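Local coordinates for protein aminotransferase (Streptomyces pactum, PDB 4ZM4) that belongs to the class-III aminotransferases, a family of enzymes that depend on pyridoxal 5'-phosphate, and forms a two-chain assembly, at residues R401-F413 and K434-L446. The protein carries 1 engineered substitution. Numbering follows the deposited sequence.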
ATOM      1  N   ARG B 401     -19.203  -7.282  25.310  1.00 25.49           N
ATOM      2  CA  ARG B 401     -20.427  -6.700  25.856  1.00 26.83           C
ATOM      3  C   ARG B 401     -20.085  -5.373  26.489  1.00 27.00           C
ATOM      4  O   ARG B 401     -20.740  -4.357  26.219  1.00 30.98           O
ATOM      5  CB  ARG B 401     -21.051  -7.669  26.859  1.00 27.97           C
ATOM      6  CG  ARG B 401     -22.504  -7.414  27.219  1.00 28.76           C
ATOM      7  CD  ARG B 401     -23.266  -8.710  27.395  1.00 27.82           C
ATOM      8  NE  ARG B 401     -22.748  -9.695  28.316  1.00 28.07           N
ATOM      9  CZ  ARG B 401     -22.789  -9.628  29.634  1.00 28.00           C
ATOM     10  NH1 ARG B 401     -23.219  -8.527  30.256  1.00 30.87           N
ATOM     11  NH2 ARG B 401     -22.352 -10.646  30.336  1.00 25.71           N
ATOM     12  N   LEU B 402     -18.974  -5.341  27.221  1.00 26.38           N
ATOM     13  CA  LEU B 402     -18.440  -4.079  27.771  1.00 24.60           C
ATOM     14  C   LEU B 402     -18.189  -2.997  26.718  1.00 23.67           C
ATOM     15  O   LEU B 402     -18.465  -1.822  26.971  1.00 24.17           O
ATOM     16  CB  LEU B 402     -17.150  -4.328  28.548  1.00 24.42           C
ATOM     17  CG  LEU B 402     -16.577  -3.142  29.308  1.00 25.44           C
ATOM     18  CD1 LEU B 402     -17.500  -2.770  30.463  1.00 27.68           C
ATOM     19  CD2 LEU B 402     -15.175  -3.449  29.815  1.00 25.92           C
ATOM     20  N   GLN B 403     -17.681  -3.352  25.545  1.00 23.42           N
ATOM     21  CA  GLN B 403     -17.370  -2.295  24.581  1.00 24.41           C
ATOM     22  C   GLN B 403     -18.615  -1.712  23.901  1.00 24.84           C
ATOM     23  O   GLN B 403     -18.631  -0.523  23.619  1.00 24.03           O
ATOM     24  CB  GLN B 403     -16.244  -2.674  23.567  1.00 24.11           C
ATOM     25  CG  GLN B 403     -16.639  -3.125  22.178  1.00 24.12           C
ATOM     26  CD  GLN B 403     -17.299  -2.102  21.273  1.00 20.67           C
ATOM     27  OE1 GLN B 403     -18.344  -2.386  20.746  1.00 23.15           O
ATOM     28  NE2 GLN B 403     -16.663  -0.990  21.019  1.00 20.38           N
ATOM     29  N   THR B 404     -19.650  -2.521  23.654  1.00 25.09           N
ATOM     30  CA  THR B 404     -20.977  -1.977  23.221  1.00 23.25           C
ATOM     31  C   THR B 404     -21.482  -0.954  24.227  1.00 22.63           C
ATOM     32  O   THR B 404     -21.969   0.115  23.852  1.00 23.00           O
ATOM     33  CB  THR B 404     -22.031  -3.100  23.057  1.00 23.22           C
ATOM     34  OG1 THR B 404     -21.668  -3.958  21.974  1.00 22.08           O
ATOM     35  CG2 THR B 404     -23.416  -2.550  22.796  1.00 23.61           C
ATOM     36  N   LEU B 405     -21.359  -1.279  25.517  1.00 23.90           N
ATOM     37  CA  LEU B 405     -21.869  -0.406  26.574  1.00 24.71           C
ATOM     38  C   LEU B 405     -21.063   0.871  26.635  1.00 25.03           C
ATOM     39  O   LEU B 405     -21.621   1.962  26.772  1.00 25.69           O
ATOM     40  CB  LEU B 405     -21.860  -1.135  27.925  1.00 26.34           C
ATOM     41  CG  LEU B 405     -22.951  -2.217  28.095  1.00 27.41           C
ATOM     42  CD1 LEU B 405     -22.598  -3.204  29.202  1.00 26.86           C
ATOM     43  CD2 LEU B 405     -24.310  -1.568  28.341  1.00 26.86           C
ATOM     44  N   ALA B 406     -19.743   0.729  26.544  1.00 24.96           N
ATOM     45  CA  ALA B 406     -18.829   1.884  26.550  1.00 24.45           C
ATOM     46  C   ALA B 406     -19.085   2.782  25.361  1.00 22.96           C
ATOM     47  O   ALA B 406     -19.144   3.989  25.504  1.00 22.77           O
ATOM     48  CB  ALA B 406     -17.372   1.411  26.554  1.00 24.20           C
ATOM     49  N   GLN B 407     -19.287   2.176  24.194  1.00 23.83           N
ATOM     50  CA  GLN B 407     -19.549   2.928  22.971  1.00 23.70           C
ATOM     51  C   GLN B 407     -20.791   3.784  23.115  1.00 26.21           C
ATOM     52  O   GLN B 407     -20.777   4.955  22.734  1.00 24.06           O
ATOM     53  CB  GLN B 407     -19.685   2.007  21.774  1.00 24.47           C
ATOM     54  CG  GLN B 407     -19.743   2.728  20.430  1.00 24.27           C
ATOM     55  CD  GLN B 407     -19.719   1.776  19.239  1.00 24.97           C
ATOM     56  OE1 GLN B 407     -18.831   0.914  19.124  1.00 26.85           O
ATOM     57  NE2 GLN B 407     -20.691   1.923  18.338  1.00 24.76           N
ATOM     58  N   LYS B 408     -21.847   3.217  23.703  1.00 28.33           N
ATOM     59  CA  LYS B 408     -23.038   3.979  24.027  1.00 31.83           C
ATOM     60  C   LYS B 408     -22.782   5.091  25.007  1.00 30.72           C
ATOM     61  O   LYS B 408     -23.414   6.143  24.909  1.00 33.44           O
ATOM     62  CB  LYS B 408     -24.128   3.096  24.615  1.00 37.54           C
ATOM     63  CG  LYS B 408     -24.770   2.186  23.611  1.00 41.24           C
ATOM     64  CD  LYS B 408     -25.665   1.228  24.356  1.00 47.92           C
ATOM     65  CE  LYS B 408     -26.579   0.482  23.409  1.00 54.58           C
ATOM     66  NZ  LYS B 408     -27.833   0.187  24.149  1.00 62.20           N
ATOM     67  N   GLU B 409     -21.902   4.866  25.981  1.00 28.73           N
ATOM     68  CA  GLU B 409     -21.501   5.937  26.898  1.00 26.08           C
ATOM     69  C   GLU B 409     -20.576   6.975  26.252  1.00 24.96           C
ATOM     70  O   GLU B 409     -20.191   7.935  26.898  1.00 25.56           O
ATOM     71  CB  GLU B 409     -20.829   5.355  28.146  1.00 27.92           C
ATOM     72  CG  GLU B 409     -21.714   4.456  28.997  1.00 27.67           C
ATOM     73  CD  GLU B 409     -22.939   5.165  29.560  1.00 27.49           C
ATOM     74  OE1 GLU B 409     -22.928   6.398  29.717  1.00 23.00           O
ATOM     75  OE2 GLU B 409     -23.908   4.464  29.915  1.00 30.00           O
ATOM     76  N   GLY B 410     -20.192   6.779  24.992  1.00 24.48           N
ATOM     77  CA  GLY B 410     -19.360   7.744  24.266  1.00 22.98           C
ATOM     78  C   GLY B 410     -17.873   7.496  24.322  1.00 23.27           C
ATOM     79  O   GLY B 410     -17.080   8.427  24.220  1.00 23.27           O
ATOM     80  N   VAL B 411     -17.476   6.233  24.479  1.00 24.46           N
ATOM     81  CA  VAL B 411     -16.057   5.835  24.458  1.00 23.48           C
ATOM     82  C   VAL B 411     -15.923   4.625  23.525  1.00 22.81           C
ATOM     83  O   VAL B 411     -16.576   3.608  23.745  1.00 21.87           O
ATOM     84  CB  VAL B 411     -15.562   5.478  25.871  1.00 23.55           C
ATOM     85  CG1 VAL B 411     -14.132   4.914  25.850  1.00 25.07           C
ATOM     86  CG2 VAL B 411     -15.633   6.699  26.776  1.00 22.98           C
ATOM     87  N   TYR B 412     -15.076   4.739  22.498  1.00 20.35           N
ATOM     88  CA  TYR B 412     -14.824   3.635  21.599  1.00 18.62           C
ATOM     89  C   TYR B 412     -13.463   3.002  21.838  1.00 19.49           C
ATOM     90  O   TYR B 412     -12.439   3.672  21.731  1.00 19.08           O
ATOM     91  CB  TYR B 412     -14.920   4.065  20.133  1.00 17.57           C
ATOM     92  CG  TYR B 412     -14.626   2.940  19.176  1.00 17.35           C
ATOM     93  CD1 TYR B 412     -15.556   1.955  18.931  1.00 17.24           C
ATOM     94  CD2 TYR B 412     -13.385   2.829  18.546  1.00 18.15           C
ATOM     95  CE1 TYR B 412     -15.297   0.889  18.074  1.00 16.62           C
ATOM     96  CE2 TYR B 412     -13.106   1.760  17.687  1.00 17.11           C
ATOM     97  CZ  TYR B 412     -14.071   0.797  17.457  1.00 17.24           C
ATOM     98  OH  TYR B 412     -13.816  -0.250  16.599  1.00 16.52           O
ATOM     99  N   PHE B 413     -13.469   1.686  22.077  1.00 19.20           N
ATOM    100  CA  PHE B 413     -12.303   0.852  21.887  1.00 19.40           C
ATOM    101  C   PHE B 413     -12.712  -0.397  21.076  1.00 18.98           C
ATOM    102  O   PHE B 413     -13.884  -0.663  20.962  1.00 17.93           O
ATOM    103  CB  PHE B 413     -11.639   0.501  23.228  1.00 19.93           C
ATOM    104  CG  PHE B 413     -12.565  -0.090  24.241  1.00 20.89           C
ATOM    105  CD1 PHE B 413     -12.781  -1.447  24.267  1.00 21.52           C
ATOM    106  CD2 PHE B 413     -13.220   0.698  25.152  1.00 21.43           C
ATOM    107  CE1 PHE B 413     -13.643  -2.003  25.185  1.00 22.47           C
ATOM    108  CE2 PHE B 413     -14.072   0.146  26.086  1.00 22.08           C
ATOM    109  CZ  PHE B 413     -14.285  -1.211  26.110  1.00 21.76           C
ATOM    110  N   LYS B 434     -13.214  11.673  32.024  1.00 35.39           N
ATOM    111  CA  LYS B 434     -14.469  11.288  31.346  1.00 34.71           C
ATOM    112  C   LYS B 434     -14.481   9.816  30.975  1.00 32.71           C
ATOM    113  O   LYS B 434     -15.511   9.161  31.063  1.00 32.05           O
ATOM    114  CB  LYS B 434     -14.709  12.109  30.083  1.00 37.67           C
ATOM    115  CG  LYS B 434     -15.061  13.560  30.337  1.00 41.64           C
ATOM    116  CD  LYS B 434     -15.606  14.224  29.076  1.00 47.46           C
ATOM    117  CE  LYS B 434     -15.781  15.726  29.283  1.00 54.44           C
ATOM    118  NZ  LYS B 434     -16.443  16.366  28.110  1.00 59.48           N
ATOM    119  N   VAL B 435     -13.347   9.293  30.528  1.00 30.76           N
ATOM    120  CA  VAL B 435     -13.293   7.883  30.152  1.00 28.92           C
ATOM    121  C   VAL B 435     -13.617   7.009  31.366  1.00 27.90           C
ATOM    122  O   VAL B 435     -14.393   6.059  31.272  1.00 23.26           O
ATOM    123  CB  VAL B 435     -11.935   7.514  29.541  1.00 27.97           C
ATOM    124  CG1 VAL B 435     -11.757   6.004  29.472  1.00 26.89           C
ATOM    125  CG2 VAL B 435     -11.797   8.159  28.157  1.00 27.97           C
ATOM    126  N   ALA B 436     -13.027   7.371  32.504  1.00 27.84           N
ATOM    127  CA  ALA B 436     -13.273   6.680  33.772  1.00 27.19           C
ATOM    128  C   ALA B 436     -14.773   6.568  34.089  1.00 26.29           C
ATOM    129  O   ALA B 436     -15.278   5.485  34.334  1.00 24.79           O
ATOM    130  CB  ALA B 436     -12.558   7.415  34.898  1.00 27.74           C
ATOM    131  N   GLY B 437     -15.451   7.711  34.076  1.00 25.61           N
ATOM    132  CA  GLY B 437     -16.870   7.769  34.281  1.00 26.30           C
ATOM    133  C   GLY B 437     -17.607   6.862  33.329  1.00 28.53           C
ATOM    134  O   GLY B 437     -18.473   6.079  33.750  1.00 28.86           O
ATOM    135  N   ALA B 438     -17.251   6.932  32.037  1.00 29.96           N
ATOM    136  CA  ALA B 438     -17.915   6.119  31.016  1.00 27.03           C
ATOM    137  C   ALA B 438     -17.694   4.621  31.268  1.00 27.28           C
ATOM    138  O   ALA B 438     -18.602   3.835  31.066  1.00 27.25           O
ATOM    139  CB  ALA B 438     -17.462   6.533  29.628  1.00 28.23           C
ATOM    140  N   LEU B 439     -16.495   4.228  31.696  1.00 28.48           N
ATOM    141  CA  LEU B 439     -16.190   2.817  31.946  1.00 29.93           C
ATOM    142  C   LEU B 439     -16.885   2.310  33.194  1.00 31.69           C
ATOM    143  O   LEU B 439     -17.328   1.157  33.234  1.00 30.91           O
ATOM    144  CB  LEU B 439     -14.667   2.566  32.024  1.00 30.33           C
ATOM    145  CG  LEU B 439     -13.939   2.665  30.669  1.00 31.90           C
ATOM    146  CD1 LEU B 439     -12.421   2.709  30.854  1.00 32.55           C
ATOM    147  CD2 LEU B 439     -14.314   1.506  29.754  1.00 32.19           C
ATOM    148  N   GLN B 440     -16.926   3.153  34.221  1.00 34.37           N
ATOM    149  CA  GLN B 440     -17.670   2.879  35.469  1.00 39.34           C
ATOM    150  C   GLN B 440     -19.160   2.582  35.156  1.00 40.41           C
ATOM    151  O   GLN B 440     -19.692   1.539  35.526  1.00 30.59           O
ATOM    152  CB  GLN B 440     -17.524   4.077  36.420  1.00 39.36           C
ATOM    153  CG  GLN B 440     -18.751   4.513  37.201  1.00 44.83           C
ATOM    154  CD  GLN B 440     -18.961   3.690  38.438  1.00 50.69           C
ATOM    155  OE1 GLN B 440     -18.001   3.295  39.093  1.00 59.23           O
ATOM    156  NE2 GLN B 440     -20.221   3.434  38.782  1.00 52.55           N
ATOM    157  N   ARG B 441     -19.793   3.494  34.424  1.00 40.26           N
ATOM    158  CA  ARG B 441     -21.193   3.338  34.044  1.00 41.68           C
ATOM    159  C   ARG B 441     -21.420   2.065  33.214  1.00 42.83           C
ATOM    160  O   ARG B 441     -22.385   1.340  33.439  1.00 45.22           O
ATOM    161  CB  ARG B 441     -21.682   4.594  33.303  1.00 42.35           C
ATOM    162  CG  ARG B 441     -22.480   5.548  34.193  1.00 42.55           C
ATOM    163  CD  ARG B 441     -22.257   7.037  33.949  1.00 40.42           C
ATOM    164  NE  ARG B 441     -21.954   7.349  32.557  1.00 38.65           N
ATOM    165  CZ  ARG B 441     -21.057   8.256  32.156  1.00 38.85           C
ATOM    166  NH1 ARG B 441     -20.355   8.972  33.036  1.00 39.08           N
ATOM    167  NH2 ARG B 441     -20.850   8.447  30.853  1.00 39.10           N
ATOM    168  N   SER B 442     -20.495   1.757  32.309  1.00 41.40           N
ATOM    169  CA  SER B 442     -20.620   0.574  31.474  1.00 38.31           C
ATOM    170  C   SER B 442     -20.475  -0.718  32.285  1.00 36.07           C
ATOM    171  O   SER B 442     -21.157  -1.711  32.012  1.00 35.75           O
ATOM    172  CB  SER B 442     -19.589   0.614  30.336  1.00 40.65           C
ATOM    173  OG  SER B 442     -19.690   1.839  29.624  1.00 40.37           O
ATOM    174  N   LEU B 443     -19.585  -0.728  33.269  1.00 34.49           N
ATOM    175  CA  LEU B 443     -19.389  -1.946  34.071  1.00 36.48           C
ATOM    176  C   LEU B 443     -20.626  -2.234  34.904  1.00 39.63           C
ATOM    177  O   LEU B 443     -20.981  -3.381  35.103  1.00 41.53           O
ATOM    178  CB  LEU B 443     -18.144  -1.854  34.973  1.00 33.53           C
ATOM    179  CG  LEU B 443     -16.774  -1.932  34.318  1.00 31.19           C
ATOM    180  CD1 LEU B 443     -15.702  -1.499  35.307  1.00 30.44           C
ATOM    181  CD2 LEU B 443     -16.468  -3.319  33.766  1.00 30.98           C
ATOM    182  N   VAL B 444     -21.275  -1.186  35.395  1.00 46.36           N
ATOM    183  CA  VAL B 444     -22.466  -1.353  36.229  1.00 47.52           C
ATOM    184  C   VAL B 444     -23.590  -2.008  35.410  1.00 47.09           C
ATOM    185  O   VAL B 444     -24.387  -2.771  35.961  1.00 52.01           O
ATOM    186  CB  VAL B 444     -22.880  -0.018  36.909  1.00 49.16           C
ATOM    187  CG1 VAL B 444     -24.164  -0.175  37.712  1.00 49.67           C
ATOM    188  CG2 VAL B 444     -21.770   0.481  37.832  1.00 48.71           C
ATOM    189  N   GLY B 445     -23.612  -1.763  34.096  1.00 46.10           N
ATOM    190  CA  GLY B 445     -24.576  -2.408  33.190  1.00 42.14           C
ATOM    191  C   GLY B 445     -24.219  -3.832  32.749  1.00 40.18           C
ATOM    192  O   GLY B 445     -24.959  -4.468  31.997  1.00 38.16           O
ATOM    193  N   LEU B 446     -23.071  -4.326  33.191  1.00 38.25           N
ATOM    194  CA  LEU B 446     -22.549  -5.614  32.731  1.00 36.91           C
ATOM    195  C   LEU B 446     -23.231  -6.764  33.463  1.00 37.91           C
ATOM    196  O   LEU B 446     -23.222  -7.879  32.978  1.00 36.00           O
ATOM    197  CB  LEU B 446     -21.028  -5.664  32.933  1.00 34.38           C
ATOM    198  CG  LEU B 446     -20.165  -6.592  32.074  1.00 34.72           C
ATOM    199  CD1 LEU B 446     -20.269  -6.269  30.595  1.00 33.90           C
ATOM    200  CD2 LEU B 446     -18.714  -6.513  32.502  1.00 32.85           C
TER
HETATM  201  O   HOH W   1     -25.185  -5.989  29.885  1.00 16.91           O
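The Arg441 guanidinium meets Glu409 OE1 at its edge, while on one face, toward the rim, lie Gly437 O and Ala438 CA of its own helix. NE and NH2, each 3.1 Å from OE1 of Glu409, grip that single oxygen side-on. OE1 lies in the guanidinium plane, yet the carboxylate is turned 70° against it, and both nitrogens arrive from the same carboxylate face. This salt bridge flanks a helix-helix packing in a class-III aminotransferase: the segments 401-408 and 434-444 of helices 396-408 and 429-444 run at 128° to each other, their axes 8.6 Å apart at closest approach. At the C-terminal end of 434-446, the Arg401 guanidinium also works edge-on, sending NH1 to Leu446 O in a nearly straight bond of 2.8 Å; a water links NH1 to Gly445 O.

In the apolar part of the interface, Leu402 CD1 meets Leu443 CD2 at 3.5 Å, and Phe353 of helix 334-355 touches both leucines. Leu439 CD2 comes obliquely to the Phe413 ring, which also meets Trp421. A Schellman motif at Gly410 turns the chain into strand 411-412, which joins strand 59-62; Val411 CG2 thereby reaches Ala438 CB at 3.4 Å. Where the backbones are nearest, at Leu405 and Ser442, the buried serine hydroxyl turns back to its own helix. With OG anti to the carbonyl carbon (chi1 -53°), it donates to Ala438 O at 2.7 Å, on the opposite face of that carbonyl from Ser442 N.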